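PDB 1U60: glutaminase 1 from Escherichia coli, which catalyses the hydrolysis of L-glutamine to L-glutamate and ammonium. Local coordinates for residues 31-36 with 260-265; 155-160 with 197-202. One frame throughout, in Å; residues are numbered along the deposited sequence.

Contact 1: residues 31-36 with 260-265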
loop_
_atom_site.group_PDB
_atom_site.type_symbol
_atom_site.label_atom_id
_atom_site.label_comp_id
_atom_site.label_asym_id
_atom_site.label_seq_id
_atom_site.Cartn_x
_atom_site.Cartn_y
_atom_site.Cartn_z
ATOM N N PRO A 31 13.581 -3.592 -30.365
ATOM C CA PRO A 31 14.131 -2.374 -30.978
ATOM C C PRO A 31 13.266 -1.125 -30.864
ATOM O O PRO A 31 13.819 -0.037 -30.690
ATOM C CB PRO A 31 14.310 -2.782 -32.452
ATOM C CG PRO A 31 14.542 -4.230 -32.390
ATOM C CD PRO A 31 13.621 -4.734 -31.304
ATOM N N PHE A 32 11.950 -1.256 -30.975
ATOM C CA PHE A 32 11.083 -0.112 -30.908
ATOM C C PHE A 32 11.383 0.678 -29.625
ATOM O O PHE A 32 11.527 1.902 -29.683
ATOM C CB PHE A 32 9.602 -0.527 -30.924
ATOM C CG PHE A 32 8.650 0.630 -31.006
ATOM C CD1 PHE A 32 8.233 1.119 -32.220
ATOM C CD2 PHE A 32 8.179 1.241 -29.850
ATOM C CE1 PHE A 32 7.323 2.181 -32.297
ATOM C CE2 PHE A 32 7.323 2.309 -29.915
ATOM C CZ PHE A 32 6.884 2.788 -31.148
ATOM N N LEU A 33 11.405 0.001 -28.476
ATOM C CA LEU A 33 11.664 0.682 -27.200
ATOM C C LEU A 33 13.090 1.240 -27.144
ATOM O O LEU A 33 13.328 2.322 -26.613
ATOM C CB LEU A 33 11.362 -0.263 -26.039
ATOM C CG LEU A 33 9.898 -0.639 -25.888
ATOM C CD1 LEU A 33 9.742 -1.720 -24.820
ATOM C CD2 LEU A 33 9.049 0.604 -25.515
ATOM N N ALA A 34 14.062 0.463 -27.640
ATOM C CA ALA A 34 15.450 0.884 -27.621
ATOM C C ALA A 34 15.687 2.197 -28.397
ATOM O O ALA A 34 16.524 3.017 -28.015
ATOM C CB ALA A 34 16.335 -0.224 -28.230
ATOM N N ASN A 35 14.876 2.401 -29.426
ATOM C CA ASN A 35 15.036 3.452 -30.443
ATOM C C ASN A 35 14.224 4.708 -30.132
ATOM O O ASN A 35 14.343 5.720 -30.805
ATOM C CB ASN A 35 14.612 2.902 -31.813
ATOM C CG ASN A 35 15.597 1.877 -32.378
ATOM O OD1 ASN A 35 16.744 1.783 -31.932
ATOM N ND2 ASN A 35 15.135 1.082 -33.370
ATOM N N VAL A 36 13.378 4.679 -29.099
ATOM C CA VAL A 36 12.625 5.893 -28.749
ATOM C C VAL A 36 13.632 6.949 -28.311
ATOM O O VAL A 36 14.424 6.669 -27.426
ATOM C CB VAL A 36 11.578 5.664 -27.604
ATOM C CG1 VAL A 36 10.815 6.967 -27.295
ATOM C CG2 VAL A 36 10.597 4.599 -27.982
ATOM N N SER A 260 3.525 2.418 -13.230
ATOM C CA SER A 260 4.551 2.643 -14.214
ATOM C C SER A 260 4.423 1.616 -15.356
ATOM O O SER A 260 3.755 0.532 -15.202
ATOM C CB SER A 260 5.910 2.453 -13.601
ATOM O OG SER A 260 6.085 1.077 -13.261
ATOM N N GLY A 261 5.073 1.940 -16.475
ATOM C CA GLY A 261 5.253 1.011 -17.614
ATOM C C GLY A 261 6.618 1.197 -18.260
ATOM O O GLY A 261 7.202 2.253 -18.130
ATOM N N VAL A 262 7.092 0.204 -19.001
ATOM C CA VAL A 262 8.457 0.280 -19.606
ATOM C C VAL A 262 8.573 1.198 -20.844
ATOM O O VAL A 262 9.679 1.473 -21.307
ATOM C CB VAL A 262 9.074 -1.144 -19.906
ATOM C CG1 VAL A 262 9.203 -1.918 -18.609
ATOM C CG2 VAL A 262 8.291 -1.904 -20.939
ATOM N N GLY A 263 7.436 1.698 -21.337
ATOM C CA GLY A 263 7.419 2.803 -22.279
ATOM C C GLY A 263 7.865 4.101 -21.700
ATOM O O GLY A 263 8.109 5.032 -22.463
ATOM N N GLY A 264 8.006 4.173 -20.372
ATOM C CA GLY A 264 8.435 5.405 -19.696
ATOM C C GLY A 264 7.339 6.236 -19.059
ATOM O O GLY A 264 7.588 7.314 -18.572
ATOM N N GLY A 265 6.115 5.732 -19.059
ATOM C CA GLY A 265 4.990 6.382 -18.428
ATOM C C GLY A 265 4.903 6.160 -16.946
ATOM O O GLY A 265 5.275 5.091 -16.445
#
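Leu33 swings CG away from its own carbonyl carbon (chi1 -67°). Its second torsion (chi2 173°) extends CD1 toward Val262, while CD2 branches off toward Gly263. In Val262, CG1 takes the place anti to the carbonyl carbon (chi1 -61°), which leaves CG2 between the backbone N and the carbonyl carbon, where it meets the leucine. Leu33 CD1 lies 4.1 Å from Val262 CG2, and the side chains cross at about a right angle. The loop 260-265 is the tip of a 3:5 beta hairpin, a type I turn from Gly261 to Gly264 with a G1 bulge at Gly264. It joins the antiparallel strands 258-260 and 265-270 of the five-stranded sheet in this beta-lactamase-clan fold. The turn is closed by Gly264 N bonding to Gly261 O at 3.1 Å. A second backbone bond, Gly261 N to Gly265 O, ties its base at 3.2 Å. Gly264 takes a positive phi. The short helix 31-34 lies against the turn through Leu33, its one residue that reaches across.

No hydrogen bond links the two segments. The contact is small, with 93 Å² buried in total, and wholly apolar. Val262 is a predicted substrate-binding residue, and the side chain of Leu33 comes within about 4 Å of that of Glu161, another predicted one. This is consistent with Leu33 lying beside the predicted glutamine pocket. A 1,2-ethanediol molecule, probably from the crystallisation liquor, sits about 4 Å from the Val262 side chain. Asn26 ND2 bonds to both carbonyl oxygens, Leu33 O and Val36 O. The other branch of Leu33 meets bare backbone: CD2 rests 4.2 Å from Gly263 CA.

Contact 2: residues 155-160 with 197-202; sequences DEVNQS and STLLNT. With EDO (1,2-ethanediol), chain I.
Ser197 packs closely against the helix 155-162, with its OG 3.4 Å from Asn158 CA and 3.6 Å from Val157 CG1. The CB atoms of Asn158 and Ser197 are also close, at 3.8 Å. In Val157, CG1 stands anti to the backbone N (chi1 172°), which turns this methyl to the serine. The hydroxyl touches carbon here, and its polar need is met by the carbonyl oxygen of Thr193 at the end of the preceding helix. No hydrogen bond crosses between the segments.

Strand 198-200 is the middle strand of a small antiparallel sheet, between 62-63 and 152-153. Ser197 bonds through its backbone with Ser154, the residue between strand 152-153 and the helix, which puts it beside the helix's first turns.

Packing loosens along the strand. Val157 CG2 and Leu199 CD2 are 4.5 Å apart, a light apolar touch. On the outer side of the helix, Asp155 and Gln159 are exposed and point away. Away from this helix contact, Asn201 N-caps helix 202-213, its OD1 accepting from Glu204 N. Its ND2 donates an almost straight bond, 3.0 Å and 174°, to O2 of 1,2-ethanediol. The diol, probably from crystallisation liquor, also bonds Asp59 OD1.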
loop_
_atom_site.group_PDB
_atom_site.type_symbol
_atom_site.label_atom_id
_atom_site.label_comp_id
_atom_site.label_asym_id
_atom_site.label_seq_id
_atom_site.Cartn_x
_atom_site.Cartn_y
_atom_site.Cartn_z
ATOM N N ASP A 155 1.302 -2.203 -34.560
ATOM C CA ASP A 155 1.689 -3.468 -35.194
ATOM C C ASP A 155 3.125 -3.812 -34.957
ATOM O O ASP A 155 3.449 -4.969 -34.724
ATOM C CB ASP A 155 1.442 -3.455 -36.712
ATOM C CG ASP A 155 -0.036 -3.408 -37.074
ATOM O OD1 ASP A 155 -0.918 -3.684 -36.208
ATOM O OD2 ASP A 155 -0.399 -3.055 -38.196
ATOM N N GLU A 156 4.011 -2.821 -35.061
ATOM C CA GLU A 156 5.430 -3.033 -34.864
ATOM C C GLU A 156 5.726 -3.506 -33.450
ATOM O O GLU A 156 6.440 -4.509 -33.262
ATOM C CB GLU A 156 6.245 -1.779 -35.164
ATOM C CG GLU A 156 7.736 -2.040 -34.966
ATOM C CD GLU A 156 8.634 -0.881 -35.350
ATOM O OE1 GLU A 156 8.133 0.213 -35.687
ATOM O OE2 GLU A 156 9.854 -1.094 -35.221
ATOM N N VAL A 157 5.158 -2.820 -32.454
ATOM C CA VAL A 157 5.426 -3.213 -31.053
ATOM C C VAL A 157 4.859 -4.599 -30.790
ATOM O O VAL A 157 5.531 -5.434 -30.183
ATOM C CB VAL A 157 4.832 -2.230 -30.053
ATOM C CG1 VAL A 157 4.947 -2.755 -28.608
ATOM C CG2 VAL A 157 5.518 -0.881 -30.193
ATOM N N ASN A 158 3.613 -4.824 -31.191
ATOM C CA ASN A 158 2.938 -6.123 -31.012
ATOM C C ASN A 158 3.730 -7.269 -31.674
ATOM O O ASN A 158 3.980 -8.290 -31.053
ATOM C CB ASN A 158 1.499 -6.084 -31.544
ATOM C CG ASN A 158 0.785 -7.379 -31.361
ATOM O OD1 ASN A 158 0.398 -8.038 -32.337
ATOM N ND2 ASN A 158 0.645 -7.781 -30.142
ATOM N N GLN A 159 4.150 -7.089 -32.922
ATOM C CA GLN A 159 4.944 -8.145 -33.573
ATOM C C GLN A 159 6.258 -8.458 -32.831
ATOM O O GLN A 159 6.627 -9.645 -32.682
ATOM C CB GLN A 159 5.188 -7.809 -35.061
ATOM C CG GLN A 159 5.254 -9.061 -35.968
ATOM C CD GLN A 159 3.897 -9.811 -36.028
ATOM O OE1 GLN A 159 2.937 -9.352 -36.686
ATOM N NE2 GLN A 159 3.813 -10.940 -35.329
ATOM N N SER A 160 6.939 -7.428 -32.335
ATOM C CA SER A 160 8.155 -7.592 -31.569
ATOM C C SER A 160 7.928 -8.281 -30.229
ATOM O O SER A 160 8.667 -9.193 -29.830
ATOM C CB SER A 160 8.829 -6.229 -31.329
ATOM O OG SER A 160 9.354 -5.736 -32.535
ATOM N N SER A 197 0.785 -3.345 -26.083
ATOM C CA SER A 197 1.352 -2.888 -27.333
ATOM C C SER A 197 0.581 -1.740 -27.966
ATOM O O SER A 197 0.879 -1.373 -29.072
ATOM C CB SER A 197 1.503 -4.072 -28.333
ATOM O OG SER A 197 2.350 -5.090 -27.798
ATOM N N THR A 198 -0.358 -1.127 -27.260
ATOM C CA THR A 198 -0.981 0.111 -27.732
ATOM C C THR A 198 -0.096 1.319 -27.398
ATOM O O THR A 198 0.791 1.231 -26.543
ATOM C CB THR A 198 -2.363 0.249 -27.093
ATOM O OG1 THR A 198 -2.196 0.272 -25.669
ATOM C CG2 THR A 198 -3.268 -0.915 -27.439
ATOM N N LEU A 199 -0.343 2.421 -28.094
ATOM C CA LEU A 199 0.375 3.663 -27.895
ATOM C C LEU A 199 -0.535 4.761 -27.376
ATOM O O LEU A 199 -1.689 4.875 -27.803
ATOM C CB LEU A 199 0.959 4.134 -29.220
ATOM C CG LEU A 199 1.869 3.154 -29.987
ATOM C CD1 LEU A 199 2.493 3.856 -31.188
ATOM C CD2 LEU A 199 2.990 2.626 -29.129
ATOM N N LEU A 200 -0.052 5.512 -26.383
ATOM C CA LEU A 200 -0.768 6.687 -25.913
ATOM C C LEU A 200 0.195 7.802 -25.532
ATOM O O LEU A 200 1.383 7.546 -25.305
ATOM C CB LEU A 200 -1.668 6.329 -24.732
ATOM C CG LEU A 200 -1.032 6.282 -23.344
ATOM C CD1 LEU A 200 -2.167 6.049 -22.338
ATOM C CD2 LEU A 200 0.152 5.239 -23.225
ATOM N N ASN A 201 -0.295 9.046 -25.451
ATOM C CA ASN A 201 0.549 10.146 -25.058
ATOM C C ASN A 201 0.335 10.521 -23.602
ATOM O O ASN A 201 -0.471 9.899 -22.887
ATOM C CB ASN A 201 0.422 11.362 -25.968
ATOM C CG ASN A 201 -0.923 11.935 -26.003
ATOM O OD1 ASN A 201 -1.631 12.006 -24.980
ATOM N ND2 ASN A 201 -1.338 12.396 -27.215
ATOM N N THR A 202 1.051 11.513 -23.154
ATOM C CA THR A 202 1.039 11.824 -21.727
ATOM C C THR A 202 -0.326 12.377 -21.293
ATOM O O THR A 202 -0.749 12.160 -20.147
ATOM C CB THR A 202 2.160 12.768 -21.404
ATOM O OG1 THR A 202 3.411 12.103 -21.673
ATOM C CG2 THR A 202 2.239 13.115 -19.900
HETATM C C1 EDO I . -3.196 16.162 -27.138
HETATM O O1 EDO I . -1.754 16.000 -27.269
HETATM C C2 EDO I . -3.881 14.889 -26.643
HETATM O O2 EDO I . -3.975 13.822 -27.606
#

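In the fold
Both contacts lie on the same side of the chain's centre, their own centres about 10 Å apart. Contact 1 is the more buried, though it covers less surface; contact 2 is partly buried. The sheets differ: contact 1 sets a short helix on a turn of the five-stranded sheet, contact 2 a longer helix beside the middle strand of the three-stranded one. Contact 1 is purely apolar, while contact 2 mixes methyls with a serine hydroxyl. They meet through Phe32, whose CD2 lies 3.4 Å from Val157 CG2, so helices 31-34 and 155-162 pack together. Glu161, a predicted substrate-binding residue, is close to Leu33 and Ser197 alike.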